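Long-range contacts in multicopper oxidase (Pseudomonas thermotolerans, PDB 6VOW), which probably oxidises phenolic or related substrates in the manner of a laccase, passing the electrons through bound copper to reduce dioxygen to water: residues 127-131 and 311-315; 366-372 and 451-456; 392-398 and 425-431. All blocks are in the same frame, centred on the assembly; numbering follows the deposited sequence.

Contact 1 of 3, residues 127-131 and 311-315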
ATOM      1  N   THR A 127       8.076  11.939  -8.850  1.00 41.02           N
ATOM      2  CA  THR A 127       8.058  10.519  -8.673  1.00 33.95           C
ATOM      3  C   THR A 127       9.298   9.913  -9.303  1.00 38.77           C
ATOM      4  O   THR A 127       9.326   9.700 -10.515  1.00 41.98           O
ATOM      5  CB  THR A 127       6.783   9.980  -9.328  1.00 39.26           C
ATOM      6  OG1 THR A 127       6.764  10.347 -10.717  1.00 39.95           O
ATOM      7  CG2 THR A 127       5.537  10.574  -8.685  1.00 43.75           C
ATOM      8  N   GLU A 128      10.357   9.727  -8.524  1.00 38.39           N
ATOM      9  CA  GLU A 128      11.592   9.151  -8.951  1.00 38.95           C
ATOM     10  C   GLU A 128      11.627   7.622  -8.951  1.00 52.18           C
ATOM     11  O   GLU A 128      12.644   7.077  -9.441  1.00 45.22           O
ATOM     12  CB  GLU A 128      12.773   9.638  -8.071  1.00 46.85           C
ATOM     13  CG  GLU A 128      12.929  11.170  -8.001  1.00 45.58           C
ATOM     14  CD  GLU A 128      13.494  11.823  -9.269  1.00 53.52           C
ATOM     15  OE1 GLU A 128      13.776  11.134 -10.266  1.00 65.79           O
ATOM     16  OE2 GLU A 128      13.678  13.044  -9.277  1.00 70.32           O
ATOM     17  N   ASP A 129      10.587   6.966  -8.384  1.00 52.30           N
ATOM     18  CA  ASP A 129      10.504   5.513  -8.315  1.00 43.95           C
ATOM     19  C   ASP A 129       9.349   5.081  -9.105  1.00 41.73           C
ATOM     20  O   ASP A 129       8.213   5.595  -8.963  1.00 38.07           O
ATOM     21  CB  ASP A 129      10.303   5.010  -6.916  1.00 45.99           C
ATOM     22  CG  ASP A 129      11.422   5.423  -5.973  1.00 43.42           C
ATOM     23  OD1 ASP A 129      12.582   5.585  -6.367  1.00 45.10           O
ATOM     24  OD2 ASP A 129      11.135   5.654  -4.821  1.00 55.54           O
ATOM     25  N   ALA A 130       9.651   4.165  -9.993  1.00 36.37           N
ATOM     26  CA  ALA A 130       8.625   3.541 -10.791  1.00 34.92           C
ATOM     27  C   ALA A 130       8.068   2.440  -9.983  1.00 35.80           C
ATOM     28  O   ALA A 130       8.729   1.896  -9.092  1.00 41.00           O
ATOM     29  CB  ALA A 130       9.200   2.979 -12.064  1.00 38.05           C
ATOM     30  N   GLY A 131       6.840   2.143 -10.307  1.00 34.37           N
ATOM     31  CA  GLY A 131       6.114   1.081  -9.749  1.00 36.72           C
ATOM     32  C   GLY A 131       4.806   1.484  -9.167  1.00 37.21           C
ATOM     33  O   GLY A 131       4.208   2.483  -9.565  1.00 32.65           O
ATOM     34  N   ALA A 311      16.312  -1.198 -11.061  1.00 42.46           N
ATOM     35  CA  ALA A 311      16.190  -0.729  -9.695  1.00 41.40           C
ATOM     36  C   ALA A 311      15.803   0.743  -9.697  1.00 52.76           C
ATOM     37  O   ALA A 311      16.297   1.534 -10.445  1.00 54.04           O
ATOM     38  CB  ALA A 311      17.489  -0.946  -8.938  1.00 50.13           C
ATOM     39  N   ASN A 312      14.851   1.094  -8.870  1.00 52.99           N
ATOM     40  CA  ASN A 312      14.670   2.506  -8.478  1.00 47.54           C
ATOM     41  C   ASN A 312      15.920   3.128  -7.799  1.00 41.75           C
ATOM     42  O   ASN A 312      16.704   2.393  -7.203  1.00 38.85           O
ATOM     43  CB  ASN A 312      13.436   2.528  -7.628  1.00 35.41           C
ATOM     44  CG  ASN A 312      12.247   2.323  -8.478  1.00 40.44           C
ATOM     45  OD1 ASN A 312      12.226   2.831  -9.585  1.00 39.17           O
ATOM     46  ND2 ASN A 312      11.289   1.535  -8.037  1.00 39.47           N
ATOM     47  N   PRO A 313      16.120   4.451  -7.925  1.00 42.62           N
ATOM     48  CA  PRO A 313      17.266   5.146  -7.368  1.00 46.92           C
ATOM     49  C   PRO A 313      17.167   5.384  -5.848  1.00 54.60           C
ATOM     50  O   PRO A 313      17.043   6.524  -5.394  1.00 49.91           O
ATOM     51  CB  PRO A 313      17.244   6.507  -8.115  1.00 43.98           C
ATOM     52  CG  PRO A 313      15.789   6.746  -8.323  1.00 47.53           C
ATOM     53  CD  PRO A 313      15.271   5.391  -8.725  1.00 49.62           C
ATOM     54  N   VAL A 314      17.268   4.307  -5.087  1.00 60.38           N
ATOM     55  CA  VAL A 314      17.153   4.336  -3.645  1.00 53.21           C
ATOM     56  C   VAL A 314      18.556   4.229  -3.083  1.00 52.79           C
ATOM     57  O   VAL A 314      19.418   3.596  -3.623  1.00 57.93           O
ATOM     58  CB  VAL A 314      16.339   3.144  -3.172  1.00 52.61           C
ATOM     59  CG1 VAL A 314      15.912   3.340  -1.739  1.00 69.68           C
ATOM     60  CG2 VAL A 314      15.141   2.917  -4.041  1.00 62.08           C
ATOM     61  N   ALA A 315      18.768   4.863  -1.953  1.00 60.26           N
ATOM     62  CA  ALA A 315      20.086   4.962  -1.371  1.00 61.50           C
ATOM     63  C   ALA A 315      20.459   3.618  -0.725  1.00 69.04           C
ATOM     64  O   ALA A 315      19.821   3.187   0.212  1.00 66.63           O
ATOM     65  CB  ALA A 315      20.101   6.128  -0.359  1.00 55.91           C
TER

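Contact 2 of 3, residues 366-372 and 451-456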
ATOM      1  N   PRO A 366       9.459  12.654  19.187  1.00 83.74           N
ATOM      2  CA  PRO A 366       9.691  11.585  18.211  1.00 66.16           C
ATOM      3  C   PRO A 366      10.451  10.383  18.807  1.00 66.80           C
ATOM      4  O   PRO A 366      11.513  10.578  19.447  1.00 62.78           O
ATOM      5  CB  PRO A 366      10.577  12.287  17.183  1.00 79.70           C
ATOM      6  CG  PRO A 366      11.409  13.231  18.016  1.00 81.72           C
ATOM      7  CD  PRO A 366      10.641  13.525  19.295  1.00 78.40           C
ATOM      8  N   ILE A 367       9.928   9.167  18.592  1.00 48.96           N
ATOM      9  CA  ILE A 367      10.521   7.907  19.176  1.00 54.45           C
ATOM     10  C   ILE A 367      12.014   7.788  18.836  1.00 62.53           C
ATOM     11  O   ILE A 367      12.792   7.298  19.665  1.00 67.55           O
ATOM     12  CB  ILE A 367       9.738   6.616  18.790  1.00 56.38           C
ATOM     13  CG1 ILE A 367       9.943   5.471  19.818  1.00 72.96           C
ATOM     14  CG2 ILE A 367      10.107   6.110  17.385  1.00 66.41           C
ATOM     15  CD1 ILE A 367       9.094   5.558  21.104  1.00 83.21           C
ATOM     16  N   ALA A 368      12.410   8.250  17.639  1.00 70.02           N
ATOM     17  CA  ALA A 368      13.836   8.407  17.301  1.00 61.22           C
ATOM     18  C   ALA A 368      14.116   9.578  16.368  1.00 75.63           C
ATOM     19  O   ALA A 368      13.226  10.068  15.619  1.00 72.83           O
ATOM     20  CB  ALA A 368      14.391   7.128  16.686  1.00 60.92           C
ATOM     21  N   THR A 369      15.396   9.962  16.392  1.00 74.53           N
ATOM     22  CA  THR A 369      15.926  11.128  15.707  1.00 64.88           C
ATOM     23  C   THR A 369      17.177  10.697  14.919  1.00 69.71           C
ATOM     24  O   THR A 369      18.237  10.448  15.507  1.00 73.52           O
ATOM     25  CB  THR A 369      16.199  12.244  16.736  1.00 61.86           C
ATOM     26  OG1 THR A 369      14.981  12.505  17.424  1.00 64.97           O
ATOM     27  CG2 THR A 369      16.640  13.538  16.088  1.00 65.69           C
ATOM     28  N   LEU A 370      17.014  10.548  13.592  1.00 55.54           N
ATOM     29  CA  LEU A 370      18.065  10.101  12.690  1.00 57.42           C
ATOM     30  C   LEU A 370      18.785  11.291  12.087  1.00 54.84           C
ATOM     31  O   LEU A 370      18.187  12.326  11.826  1.00 53.72           O
ATOM     32  CB  LEU A 370      17.480   9.264  11.538  1.00 55.69           C
ATOM     33  CG  LEU A 370      16.614   8.077  11.927  1.00 54.62           C
ATOM     34  CD1 LEU A 370      16.125   7.406  10.692  1.00 49.51           C
ATOM     35  CD2 LEU A 370      17.320   7.061  12.844  1.00 57.40           C
ATOM     36  N   LYS A 371      20.075  11.124  11.861  1.00 50.18           N
ATOM     37  CA  LYS A 371      20.875  12.124  11.161  1.00 62.25           C
ATOM     38  C   LYS A 371      20.686  11.994   9.644  1.00 62.35           C
ATOM     39  O   LYS A 371      20.732  10.893   9.118  1.00 60.61           O
ATOM     40  CB  LYS A 371      22.345  11.962  11.563  1.00 70.85           C
ATOM     41  CG  LYS A 371      22.595  12.420  12.998  1.00 82.38           C
ATOM     42  CD  LYS A 371      23.917  11.926  13.590  1.00 95.04           C
ATOM     43  CE  LYS A 371      23.871  11.866  15.122  1.00 99.66           C
ATOM     44  NZ  LYS A 371      25.220  12.102  15.735  1.00 92.34           N
ATOM     45  N   LYS A 372      20.497  13.123   8.959  1.00 57.45           N
ATOM     46  CA  LYS A 372      20.274  13.140   7.525  1.00 55.85           C
ATOM     47  C   LYS A 372      21.477  12.553   6.827  1.00 57.14           C
ATOM     48  O   LYS A 372      22.612  12.909   7.143  1.00 57.01           O
ATOM     49  CB  LYS A 372      19.940  14.559   7.013  1.00 66.88           C
ATOM     50  CG  LYS A 372      19.500  14.669   5.535  1.00 67.35           C
ATOM     51  CD  LYS A 372      19.329  16.128   5.057  1.00 75.73           C
ATOM     52  CE  LYS A 372      19.673  16.366   3.580  1.00 85.46           C
ATOM     53  NZ  LYS A 372      18.523  16.300   2.618  1.00 70.79           N
ATOM     54  N   ALA A 451       4.481   5.570  15.560  1.00 56.48           N
ATOM     55  CA  ALA A 451       5.423   6.464  16.123  1.00 49.79           C
ATOM     56  C   ALA A 451       5.905   7.385  15.030  1.00 51.44           C
ATOM     57  O   ALA A 451       5.505   7.292  13.867  1.00 52.41           O
ATOM     58  CB  ALA A 451       6.542   5.672  16.702  1.00 55.05           C
ATOM     59  N   ALA A 452       6.725   8.322  15.427  1.00 53.91           N
ATOM     60  CA  ALA A 452       7.283   9.274  14.521  1.00 51.50           C
ATOM     61  C   ALA A 452       8.815   9.205  14.650  1.00 53.85           C
ATOM     62  O   ALA A 452       9.368   9.100  15.760  1.00 55.70           O
ATOM     63  CB  ALA A 452       6.746  10.657  14.844  1.00 51.61           C
ATOM     64  N   ILE A 453       9.483   9.187  13.496  1.00 56.73           N
ATOM     65  CA  ILE A 453      10.950   9.165  13.413  1.00 48.85           C
ATOM     66  C   ILE A 453      11.349  10.461  12.747  1.00 56.56           C
ATOM     67  O   ILE A 453      10.985  10.695  11.574  1.00 66.21           O
ATOM     68  CB  ILE A 453      11.446   7.993  12.581  1.00 56.48           C
ATOM     69  CG1 ILE A 453      11.160   6.682  13.335  1.00 51.09           C
ATOM     70  CG2 ILE A 453      12.929   8.178  12.248  1.00 56.57           C
ATOM     71  CD1 ILE A 453      11.157   5.492  12.448  1.00 62.89           C
ATOM     72  N   GLU A 454      12.078  11.298  13.491  1.00 50.74           N
ATOM     73  CA  GLU A 454      12.574  12.580  12.972  1.00 54.19           C
ATOM     74  C   GLU A 454      13.897  12.334  12.215  1.00 56.10           C
ATOM     75  O   GLU A 454      14.825  11.705  12.778  1.00 47.71           O
ATOM     76  CB  GLU A 454      12.775  13.597  14.105  1.00 55.83           C
ATOM     77  CG  GLU A 454      13.167  14.981  13.585  1.00 70.36           C
ATOM     78  CD  GLU A 454      13.288  16.050  14.635  1.00 70.20           C
ATOM     79  OE1 GLU A 454      12.510  16.027  15.604  1.00 68.96           O
ATOM     80  OE2 GLU A 454      14.138  16.943  14.456  1.00 93.19           O
ATOM     81  N   VAL A 455      13.919  12.732  10.939  1.00 40.33           N
ATOM     82  CA  VAL A 455      15.125  12.874  10.111  1.00 49.41           C
ATOM     83  C   VAL A 455      15.423  14.369  10.096  1.00 50.50           C
ATOM     84  O   VAL A 455      14.891  15.128   9.299  1.00 55.26           O
ATOM     85  CB  VAL A 455      14.959  12.400   8.643  1.00 52.04           C
ATOM     86  CG1 VAL A 455      16.317  12.421   7.894  1.00 53.94           C
ATOM     87  CG2 VAL A 455      14.470  10.991   8.591  1.00 61.87           C
ATOM     88  N   ALA A 456      17.196  14.739  10.713  1.00 48.62           N
ATOM     89  CA  ALA A 456      17.702  16.104  10.618  1.00 51.52           C
ATOM     90  C   ALA A 456      19.205  16.184  10.739  1.00 58.18           C
ATOM     91  O   ALA A 456      19.893  15.435  10.071  1.00 64.70           O
ATOM     92  CB  ALA A 456      17.026  17.021  11.627  1.00 64.32           C
TER

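Contact 3 of 3, residues 392-398 and 425-431. With C2O (Cu-O-Cu linkage), chain B.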
ATOM      1  N   LEU A 392       6.938   2.607   6.949  1.00 39.37           N
ATOM      2  CA  LEU A 392       7.667   3.855   7.249  1.00 33.83           C
ATOM      3  C   LEU A 392       7.382   4.847   6.133  1.00 38.38           C
ATOM      4  O   LEU A 392       7.556   4.525   4.987  1.00 44.00           O
ATOM      5  CB  LEU A 392       9.126   3.554   7.248  1.00 37.42           C
ATOM      6  CG  LEU A 392      10.047   4.681   7.580  1.00 42.23           C
ATOM      7  CD1 LEU A 392       9.641   5.350   8.917  1.00 45.08           C
ATOM      8  CD2 LEU A 392      11.409   4.079   7.621  1.00 49.08           C
ATOM      9  N   HIS A 393       6.981   6.058   6.492  1.00 36.71           N
ATOM     10  CA  HIS A 393       6.867   7.112   5.562  1.00 38.68           C
ATOM     11  C   HIS A 393       8.196   7.637   5.153  1.00 44.31           C
ATOM     12  O   HIS A 393       9.201   7.522   5.920  1.00 42.78           O
ATOM     13  CB  HIS A 393       6.277   8.257   6.253  1.00 39.04           C
ATOM     14  CG  HIS A 393       4.872   8.076   6.536  1.00 43.07           C
ATOM     15  ND1 HIS A 393       3.977   9.112   6.467  1.00 50.18           N
ATOM     16  CD2 HIS A 393       4.169   6.961   6.813  1.00 46.47           C
ATOM     17  CE1 HIS A 393       2.769   8.649   6.687  1.00 52.40           C
ATOM     18  NE2 HIS A 393       2.875   7.350   6.895  1.00 54.40           N
ATOM     19  N   GLY A 394       8.184   8.262   3.968  1.00 44.16           N
ATOM     20  CA  GLY A 394       9.259   9.156   3.576  1.00 51.87           C
ATOM     21  C   GLY A 394      10.447   8.512   2.977  1.00 55.10           C
ATOM     22  O   GLY A 394      11.200   9.180   2.311  1.00 45.49           O
ATOM     23  N   MET A 395      10.600   7.227   3.265  1.00 53.60           N
ATOM     24  CA  MET A 395      11.795   6.496   3.060  1.00 51.07           C
ATOM     25  C   MET A 395      11.493   5.073   2.707  1.00 53.97           C
ATOM     26  O   MET A 395      10.433   4.538   2.977  1.00 53.98           O
ATOM     27  CB  MET A 395      12.616   6.508   4.315  1.00 54.61           C
ATOM     28  CG  MET A 395      13.611   7.665   4.358  1.00 67.10           C
ATOM     29  SD  MET A 395      13.690   8.599   5.893  1.00 84.61           S
ATOM     30  CE  MET A 395      13.960   7.377   7.148  1.00 59.02           C
ATOM     31  N   VAL A 396      12.475   4.479   2.073  1.00 42.72           N
ATOM     32  CA  VAL A 396      12.391   3.113   1.651  1.00 45.71           C
ATOM     33  C   VAL A 396      13.424   2.336   2.436  1.00 47.67           C
ATOM     34  O   VAL A 396      14.560   2.779   2.536  1.00 48.20           O
ATOM     35  CB  VAL A 396      12.671   3.066   0.154  1.00 50.39           C
ATOM     36  CG1 VAL A 396      13.303   1.781  -0.226  1.00 49.81           C
ATOM     37  CG2 VAL A 396      11.350   3.245  -0.592  1.00 65.80           C
ATOM     38  N   PHE A 397      13.052   1.188   2.987  1.00 42.36           N
ATOM     39  CA  PHE A 397      14.060   0.410   3.670  1.00 49.07           C
ATOM     40  C   PHE A 397      14.270  -0.874   2.902  1.00 45.60           C
ATOM     41  O   PHE A 397      13.431  -1.279   2.095  1.00 57.63           O
ATOM     42  CB  PHE A 397      13.713   0.154   5.147  1.00 50.20           C
ATOM     43  CG  PHE A 397      12.360  -0.425   5.349  1.00 51.03           C
ATOM     44  CD1 PHE A 397      12.145  -1.784   5.209  1.00 47.59           C
ATOM     45  CD2 PHE A 397      11.293   0.392   5.688  1.00 48.96           C
ATOM     46  CE1 PHE A 397      10.836  -2.297   5.388  1.00 51.64           C
ATOM     47  CE2 PHE A 397      10.038  -0.093   5.897  1.00 51.59           C
ATOM     48  CZ  PHE A 397       9.794  -1.444   5.756  1.00 51.73           C
ATOM     49  N   LYS A 398      15.412  -1.471   3.143  1.00 41.65           N
ATOM     50  CA  LYS A 398      15.803  -2.749   2.571  1.00 45.38           C
ATOM     51  C   LYS A 398      15.688  -3.806   3.632  1.00 44.68           C
ATOM     52  O   LYS A 398      16.250  -3.675   4.709  1.00 51.94           O
ATOM     53  CB  LYS A 398      17.276  -2.679   2.122  1.00 49.39           C
ATOM     54  CG  LYS A 398      17.731  -3.880   1.329  1.00 53.67           C
ATOM     55  CD  LYS A 398      19.083  -3.709   0.736  1.00 59.25           C
ATOM     56  CE  LYS A 398      19.208  -4.559  -0.511  1.00 64.61           C
ATOM     57  NZ  LYS A 398      20.575  -4.331  -1.089  1.00 78.41           N
ATOM     58  N   VAL A 425      16.015  -4.588   9.181  1.00 50.71           N
ATOM     59  CA  VAL A 425      15.617  -3.737   8.097  1.00 49.75           C
ATOM     60  C   VAL A 425      16.618  -2.560   8.119  1.00 51.10           C
ATOM     61  O   VAL A 425      17.006  -2.095   9.193  1.00 50.54           O
ATOM     62  CB  VAL A 425      14.136  -3.346   8.367  1.00 56.57           C
ATOM     63  CG1 VAL A 425      13.839  -1.900   8.117  1.00 57.04           C
ATOM     64  CG2 VAL A 425      13.202  -4.175   7.543  1.00 50.36           C
ATOM     65  N   ALA A 426      17.030  -2.080   6.949  1.00 42.06           N
ATOM     66  CA  ALA A 426      18.026  -1.038   6.842  1.00 47.39           C
ATOM     67  C   ALA A 426      17.670   0.060   5.825  1.00 48.56           C
ATOM     68  O   ALA A 426      17.092  -0.197   4.779  1.00 47.06           O
ATOM     69  CB  ALA A 426      19.347  -1.691   6.478  1.00 47.25           C
ATOM     70  N   LEU A 427      18.050   1.286   6.169  1.00 51.23           N
ATOM     71  CA  LEU A 427      17.684   2.465   5.436  1.00 46.83           C
ATOM     72  C   LEU A 427      18.777   3.465   5.477  1.00 54.10           C
ATOM     73  O   LEU A 427      19.610   3.437   6.383  1.00 53.75           O
ATOM     74  CB  LEU A 427      16.465   3.114   6.076  1.00 46.31           C
ATOM     75  CG  LEU A 427      16.549   3.453   7.567  1.00 53.63           C
ATOM     76  CD1 LEU A 427      16.646   4.921   7.723  1.00 69.76           C
ATOM     77  CD2 LEU A 427      15.335   2.990   8.394  1.00 67.02           C
ATOM     78  N   VAL A 428      18.750   4.373   4.489  1.00 54.39           N
ATOM     79  CA  VAL A 428      19.435   5.649   4.540  1.00 44.31           C
ATOM     80  C   VAL A 428      18.427   6.700   4.921  1.00 45.87           C
ATOM     81  O   VAL A 428      17.357   6.734   4.367  1.00 44.51           O
ATOM     82  CB  VAL A 428      20.103   5.989   3.188  1.00 59.49           C
ATOM     83  CG1 VAL A 428      20.884   7.348   3.264  1.00 52.83           C
ATOM     84  CG2 VAL A 428      20.980   4.773   2.751  1.00 54.41           C
ATOM     85  N   ALA A 429      18.779   7.544   5.906  1.00 51.03           N
ATOM     86  CA  ALA A 429      17.890   8.586   6.417  1.00 48.29           C
ATOM     87  C   ALA A 429      18.062   9.767   5.479  1.00 54.33           C
ATOM     88  O   ALA A 429      18.676  10.763   5.785  1.00 58.51           O
ATOM     89  CB  ALA A 429      18.204   8.903   7.854  1.00 58.21           C
ATOM     90  N   ASP A 430      17.404   9.587   4.347  1.00 62.96           N
ATOM     91  CA  ASP A 430      17.587  10.253   3.065  1.00 57.86           C
ATOM     92  C   ASP A 430      16.893  11.595   2.985  1.00 53.05           C
ATOM     93  O   ASP A 430      17.291  12.451   2.257  1.00 49.33           O
ATOM     94  CB  ASP A 430      16.833   9.362   2.034  1.00 59.39           C
ATOM     95  CG  ASP A 430      17.610   9.106   0.793  1.00 76.63           C
ATOM     96  OD1 ASP A 430      18.470   9.954   0.389  1.00110.28           O
ATOM     97  OD2 ASP A 430      17.339   8.015   0.202  1.00 79.66           O
ATOM     98  N   ASN A 431      15.772  11.703   3.681  1.00 46.88           N
ATOM     99  CA  ASN A 431      14.709  12.656   3.369  1.00 43.34           C
ATOM    100  C   ASN A 431      14.410  13.290   4.753  1.00 56.70           C
ATOM    101  O   ASN A 431      13.996  12.571   5.706  1.00 50.83           O
ATOM    102  CB  ASN A 431      13.581  11.801   2.732  1.00 46.16           C
ATOM    103  CG  ASN A 431      12.437  12.582   2.239  1.00 46.76           C
ATOM    104  OD1 ASN A 431      12.426  13.783   2.317  1.00 56.20           O
ATOM    105  ND2 ASN A 431      11.464  11.899   1.701  1.00 52.18           N
TER
HETATM  106 CU2  C2O B 501      -0.415   3.954   3.515  1.00 46.92          CU
HETATM  107 CU3  C2O B 501       0.988   6.286   7.222  1.00 49.24          CU
HETATM  108  O1  C2O B 501       0.367   4.992   5.422  1.00 42.25           O

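Contact 1 of 3, residues 127-131 and 311-315
The carboxamide of N312 grips the backbone of A130 at both ends, and the shorter of its two bonds runs from N312 ND2 to A130 O, at 2.8 Å. This donor lies in the plane of the carbonyl it meets, while A130 O sits 21° out of the plane of the N312 amide. The return bond, from A130 N to N312 OD1, is 2.9 Å long and reaches its acceptor from above the carbonyl plane. With CG anti to its own carbonyl carbon (chi1 -72°), N312 has its amide placed against the A130 backbone. A leucine in its place would probably leave A130 N and A130 O without their mates in a largely buried place. D129 lies across the base of this side chain, its OD1 3.4 Å from N312 CB, and the same OD1 forms a salt bridge with R99. Next along, the ring of P313, centre of an inverse gamma turn, packs CD 3.2 Å from E128 O, whose hydrogen bond comes from Q75. One side chain thus pairs with a loop backbone as a neighbouring strand might, supplying donor and acceptor together and joining two loops far apart in sequence without regular secondary structure.

Contact 2 of 3, residues 366-372 and 451-456
Strands 368-370 and 451-455 run parallel, their axes 4.6 Å apart at closest approach and 26° from exact alignment, with A368, T369 and L370 paired to I453, E454 and V455. The hydrogen bonds alternate between neighbours, as parallel pairing requires: E454 N gives to A368 O and E454 O takes from L370 N. L370 N to E454 O, at 2.6 Å, comes in nearly along the C=O axis. A456, less certainly placed, appears to continue the pattern with L370 O and K372 N. Earlier in the pair, I367 N to A452 O is only a weak bond.

Side chains sort onto two faces. On one, L370 crosses I453, with its CD1 3.6 Å from I453 CG2; with CG anti to the carbonyl carbon (chi1 -54°), the isobutyl group leans over I453. V455 follows more loosely on the same face, and F378 covers both L370 and I453. Before the strand, I367 lays CG2 3.7 Å from A451 CB, while CG1, anti to the backbone N (chi1 -156°), carries the rest of the chain away. On the other face, T369 and E454 stand side by side, T369 OG1 next to E454 CB. P366, just before the strand, lies beside E454 and points the same way, E454 OE1 ending 3.9 Å from P366 CG in a packing contact.

The face of L370 and I453, which A368 shares, looks onto the neighbouring sheet, where L325 packs on A368 and L370. Here the edge strand 368-370 meets the C-terminal strand of a cupredoxin-like domain, the fold of multicopper oxidases.

Contact 3 of 3, residues 392-398 and 425-431
Three hydrogen bonds join K398 and G394 to the opposite segment. K398 and A426 form an antiparallel hydrogen-bonded pair, with K398 N to A426 O at 2.7 Å and almost straight (177° at the hydrogen), and A426 N to K398 O at 2.9 Å. At the far end N431 ND2 reaches G394 O at 2.8 Å, on a lone pair in the carbonyl plane. CG of N431 is anti to its backbone N (chi1 -175°), which carries the amide across to G394; the same nitrogen also bonds L100 O.

The apolar contacts fill the middle. V425 meets the F397 ring obliquely with both methyls, CG1 lying 3.4 Å from F397 CD1, while L392 CB comes to the ring edge in its plane. L427 divides its branches: CD1 touches M395 CE at 3.7 Å, and CD2 meets L392 CD2, the two leucines crossing at about a right angle. The M395 chain bends at chi2 and chi3, bringing its sulfur near D430 and N431.

Metal binding enters through H393, whose NE2 lies 2.2 Å from CU3 of the Cu-O-Cu linkage, a copper also held by H138 and H438. D105 accepts a hydrogen bond from ND1 of H393 and is likely to fix the rotation of the ring. The linkage is consistent with the type 3 copper pair of the trinuclear cluster of multicopper oxidases.

Within the fold, strand 397-402 lies between strands 422-428 and 410-412, and F378 of strand 375-382 packs on V425 and L427. Strand 433-439 flanks the other end, F437 against L392 and W435 against H393.

In the fold
From the N terminus, contact 1 comes first: it closes a long loop of the chain, bringing the loop between strands 120-126 and 131-136 to the linker that follows strand 288-296. Contact 2 opens only after that closure, pairing strands 368-370 and 450-455, and contact 3, which joins strands 397-402 and 422-428, is nested in the loop of chain that contact 2 closes. Contacts 2 and 3 belong to different sheets of the C-terminal domain and touch where V455 packs on M395, A429 and N431. Contact 1 reaches contact 3 through V314 on V396 and A315 on V428, so that 311-315 bridges 127-131 and the C-terminal domain; contacts 1 and 2 do not touch, their nearest atoms being about 10 Å apart.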